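Local coordinates for ABC transporter, substrate binding protein (Mannopine) (Agrobacterium fabrum, PDB 5L9S) that probably binds the opine mannopine in the periplasm and delivers it to an ABC transporter for import, at residues 73-85 / 96-108. Sequence-based numbering, arbitrary orientation.
Sequences AHFAITEDLSDFC and ADSCTRGGAKLQS
The guanidinium of Arg101 lies flat on one face of the Phe75 ring, the planes 10° apart and the two centres 3.9 Å from each other. Closer to the backbone, Arg101 CD sits over the middle of the same face, 3.6 Å from the Phe75 ring centroid, a CH-pi contact beside an off-centre cation-pi one. With CG anti to the backbone N (chi1 172°) and the chain extended as far as NE, the arginine runs out across the ring.

The His74 ring is used differently. Its edge meets the turn: NE2 donates in the ring plane to a lone pair of Gly102 O (2.8 Å, 160° at the hydrogen), while Thr78 CG2 rests on one face, offset toward the rim.

Further along, Leu81 N donates to Arg101 O at 3.0 Å. Asp80 turns its carboxylate onto Ser82, whose OG donates to Asp80 OD1 on the syn side (2.7 Å); the same oxygen also accepts from Ser82 N, a capping bond at the helix start. Asp80 OD2 stays 4.1 Å from Arg101 NE and well out of the guanidinium plane, so the charges may attract but form no salt bridge.

At the far end Cys99 SG approaches the Phe84 ring obliquely, 4.0 Å from CE2, and faces Cys85. This pair forms a disulfide in this protein, yet Cys85 SG and Cys99 SG are 2.9 Å apart here, too long for an intact bond, so its state in this model is doubtful.

The contact thus joins the 73-77 helix and the 82-85 turn of helix to the tight 100-103 turn of a beta hairpin, whose strand 103-116 continues into the central sheet. Two carbonyl oxygens of that turn are gripped by N-H groups, and the Phe75 face probably helps stabilise the arginine's charge.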
# COMPACT_ATOMS: atom_id res chain seq x y z
N ALA A 73 6.41 -15.29 -9.79
CA ALA A 73 7.66 -15.43 -9.05
C ALA A 73 7.40 -15.68 -7.54
O ALA A 73 7.98 -16.59 -6.96
CB ALA A 73 8.52 -14.18 -9.25
N HIS A 74 6.47 -14.89 -6.95
CA HIS A 74 6.02 -14.99 -5.57
C HIS A 74 5.35 -16.34 -5.32
O HIS A 74 5.68 -16.98 -4.34
CB HIS A 74 5.04 -13.85 -5.25
CG HIS A 74 4.62 -13.79 -3.81
ND1 HIS A 74 5.43 -13.19 -2.84
CD2 HIS A 74 3.51 -14.26 -3.21
CE1 HIS A 74 4.78 -13.32 -1.70
NE2 HIS A 74 3.62 -13.95 -1.87
N PHE A 75 4.45 -16.78 -6.22
CA PHE A 75 3.74 -18.06 -6.08
C PHE A 75 4.67 -19.28 -6.18
O PHE A 75 4.31 -20.37 -5.70
CB PHE A 75 2.61 -18.17 -7.11
CG PHE A 75 1.62 -17.03 -7.19
CD1 PHE A 75 1.23 -16.34 -6.05
CD2 PHE A 75 1.01 -16.70 -8.40
CE1 PHE A 75 0.28 -15.33 -6.12
CE2 PHE A 75 0.05 -15.70 -8.47
CZ PHE A 75 -0.31 -15.02 -7.33
N ALA A 76 5.84 -19.11 -6.81
CA ALA A 76 6.83 -20.18 -6.97
C ALA A 76 7.60 -20.45 -5.69
O ALA A 76 8.04 -21.58 -5.50
CB ALA A 76 7.80 -19.82 -8.09
N ILE A 77 7.79 -19.42 -4.83
CA ILE A 77 8.55 -19.49 -3.58
C ILE A 77 7.66 -19.46 -2.33
O ILE A 77 8.17 -19.59 -1.21
CB ILE A 77 9.66 -18.39 -3.55
CG1 ILE A 77 9.07 -16.95 -3.65
CG2 ILE A 77 10.69 -18.63 -4.63
CD1 ILE A 77 10.03 -15.79 -3.33
N THR A 78 6.34 -19.30 -2.50
CA THR A 78 5.39 -19.23 -1.39
C THR A 78 4.31 -20.28 -1.52
O THR A 78 4.06 -20.81 -2.62
CB THR A 78 4.76 -17.81 -1.21
OG1 THR A 78 3.94 -17.46 -2.33
CG2 THR A 78 5.78 -16.71 -0.90
N GLU A 79 3.65 -20.57 -0.40
CA GLU A 79 2.55 -21.51 -0.34
C GLU A 79 1.26 -20.83 -0.78
O GLU A 79 1.09 -19.64 -0.54
CB GLU A 79 2.39 -22.07 1.07
CG GLU A 79 2.40 -23.59 1.09
CD GLU A 79 2.16 -24.16 2.47
OE1 GLU A 79 0.99 -24.47 2.78
OE2 GLU A 79 3.13 -24.24 3.26
N ASP A 80 0.35 -21.59 -1.41
CA ASP A 80 -0.96 -21.10 -1.84
C ASP A 80 -1.86 -21.10 -0.60
O ASP A 80 -2.18 -22.16 -0.04
CB ASP A 80 -1.52 -22.02 -2.94
CG ASP A 80 -2.74 -21.51 -3.68
OD1 ASP A 80 -3.35 -20.54 -3.21
OD2 ASP A 80 -3.12 -22.13 -4.70
N LEU A 81 -2.22 -19.90 -0.13
CA LEU A 81 -3.03 -19.72 1.07
C LEU A 81 -4.54 -19.91 0.85
O LEU A 81 -5.26 -20.01 1.84
CB LEU A 81 -2.74 -18.35 1.70
CG LEU A 81 -1.67 -18.32 2.78
CD1 LEU A 81 -0.27 -18.16 2.16
CD2 LEU A 81 -1.92 -17.17 3.73
N SER A 82 -5.00 -19.94 -0.42
CA SER A 82 -6.40 -20.10 -0.87
C SER A 82 -7.26 -21.03 0.01
O SER A 82 -8.36 -20.64 0.40
CB SER A 82 -6.44 -20.55 -2.33
OG SER A 82 -5.89 -19.54 -3.16
N ASP A 83 -6.75 -22.22 0.37
CA ASP A 83 -7.47 -23.15 1.25
C ASP A 83 -7.68 -22.57 2.66
O ASP A 83 -8.82 -22.52 3.13
CB ASP A 83 -6.85 -24.58 1.27
CG ASP A 83 -5.36 -24.75 1.55
OD1 ASP A 83 -4.66 -23.72 1.76
OD2 ASP A 83 -4.89 -25.92 1.54
N PHE A 84 -6.59 -22.07 3.29
CA PHE A 84 -6.57 -21.43 4.62
C PHE A 84 -7.50 -20.20 4.69
O PHE A 84 -8.13 -19.95 5.71
CB PHE A 84 -5.12 -21.05 4.98
CG PHE A 84 -4.95 -20.01 6.08
CD1 PHE A 84 -4.88 -20.40 7.41
CD2 PHE A 84 -4.86 -18.66 5.77
CE1 PHE A 84 -4.72 -19.44 8.42
CE2 PHE A 84 -4.72 -17.71 6.79
CZ PHE A 84 -4.65 -18.10 8.10
N CYS A 85 -7.52 -19.43 3.60
CA CYS A 85 -8.26 -18.20 3.37
C CYS A 85 -9.78 -18.31 3.53
O CYS A 85 -10.43 -17.31 3.85
CB CYS A 85 -7.90 -17.64 2.00
SG CYS A 85 -6.19 -17.09 1.86
N ALA A 96 -12.31 -6.36 1.32
CA ALA A 96 -12.08 -7.26 0.18
C ALA A 96 -10.60 -7.60 -0.09
O ALA A 96 -9.71 -6.76 0.11
CB ALA A 96 -12.73 -6.70 -1.07
N ASP A 97 -10.35 -8.86 -0.50
CA ASP A 97 -9.03 -9.40 -0.85
C ASP A 97 -8.03 -9.41 0.31
O ASP A 97 -6.82 -9.37 0.09
CB ASP A 97 -8.45 -8.68 -2.10
CG ASP A 97 -9.36 -8.70 -3.32
OD1 ASP A 97 -9.86 -9.81 -3.67
OD2 ASP A 97 -9.56 -7.62 -3.94
N SER A 98 -8.54 -9.47 1.55
CA SER A 98 -7.72 -9.55 2.76
C SER A 98 -6.95 -10.86 2.89
O SER A 98 -6.01 -10.94 3.68
CB SER A 98 -8.56 -9.30 4.00
OG SER A 98 -8.75 -7.90 4.06
N CYS A 99 -7.34 -11.89 2.14
CA CYS A 99 -6.69 -13.20 2.18
C CYS A 99 -6.72 -13.81 0.78
O CYS A 99 -7.77 -14.28 0.32
CB CYS A 99 -7.34 -14.11 3.23
SG CYS A 99 -6.19 -15.23 4.08
N THR A 100 -5.57 -13.78 0.09
CA THR A 100 -5.44 -14.32 -1.26
C THR A 100 -4.41 -15.45 -1.33
O THR A 100 -3.85 -15.85 -0.30
CB THR A 100 -5.09 -13.20 -2.22
OG1 THR A 100 -3.76 -12.76 -1.95
CG2 THR A 100 -6.10 -12.05 -2.19
N ARG A 101 -4.16 -15.95 -2.54
CA ARG A 101 -3.20 -17.01 -2.84
C ARG A 101 -1.80 -16.68 -2.29
O ARG A 101 -1.16 -17.52 -1.67
CB ARG A 101 -3.14 -17.19 -4.37
CG ARG A 101 -2.03 -18.13 -4.88
CD ARG A 101 -2.07 -18.24 -6.38
NE ARG A 101 -1.15 -19.24 -6.91
CZ ARG A 101 -0.97 -19.45 -8.22
NH1 ARG A 101 -1.63 -18.72 -9.11
NH2 ARG A 101 -0.12 -20.38 -8.64
N GLY A 102 -1.36 -15.45 -2.53
CA GLY A 102 -0.04 -14.97 -2.14
C GLY A 102 0.15 -14.55 -0.71
O GLY A 102 1.30 -14.36 -0.28
N GLY A 103 -0.94 -14.37 0.03
CA GLY A 103 -0.85 -13.98 1.43
C GLY A 103 -2.01 -13.19 1.99
O GLY A 103 -2.96 -12.87 1.28
N ALA A 104 -1.93 -12.90 3.32
CA ALA A 104 -2.94 -12.17 4.06
C ALA A 104 -2.58 -10.70 4.08
O ALA A 104 -1.41 -10.39 4.18
CB ALA A 104 -3.02 -12.70 5.48
N LYS A 105 -3.58 -9.79 4.01
CA LYS A 105 -3.30 -8.37 4.08
C LYS A 105 -2.88 -7.99 5.50
O LYS A 105 -3.54 -8.36 6.47
CB LYS A 105 -4.52 -7.52 3.64
CG LYS A 105 -4.14 -6.13 3.11
CD LYS A 105 -4.10 -6.05 1.55
CE LYS A 105 -5.43 -5.69 0.92
NZ LYS A 105 -5.50 -6.01 -0.53
N LEU A 106 -1.77 -7.26 5.61
CA LEU A 106 -1.33 -6.78 6.90
C LEU A 106 -1.91 -5.39 7.08
O LEU A 106 -2.71 -5.16 7.99
CB LEU A 106 0.20 -6.75 6.98
CG LEU A 106 0.77 -6.34 8.30
CD1 LEU A 106 0.70 -7.47 9.31
CD2 LEU A 106 2.18 -5.88 8.15
N GLN A 107 -1.54 -4.46 6.18
CA GLN A 107 -1.99 -3.07 6.24
C GLN A 107 -1.86 -2.45 4.86
O GLN A 107 -1.06 -2.93 4.06
CB GLN A 107 -1.19 -2.27 7.29
CG GLN A 107 0.33 -2.41 7.21
CD GLN A 107 1.06 -1.64 6.13
OE1 GLN A 107 2.25 -1.88 5.91
NE2 GLN A 107 0.41 -0.71 5.42
N SER A 108 -2.59 -1.34 4.60
CA SER A 108 -2.51 -0.66 3.31
C SER A 108 -2.23 0.84 3.46
O SER A 108 -2.55 1.47 4.47
CB SER A 108 -3.76 -0.91 2.46
OG SER A 108 -3.91 -2.26 2.05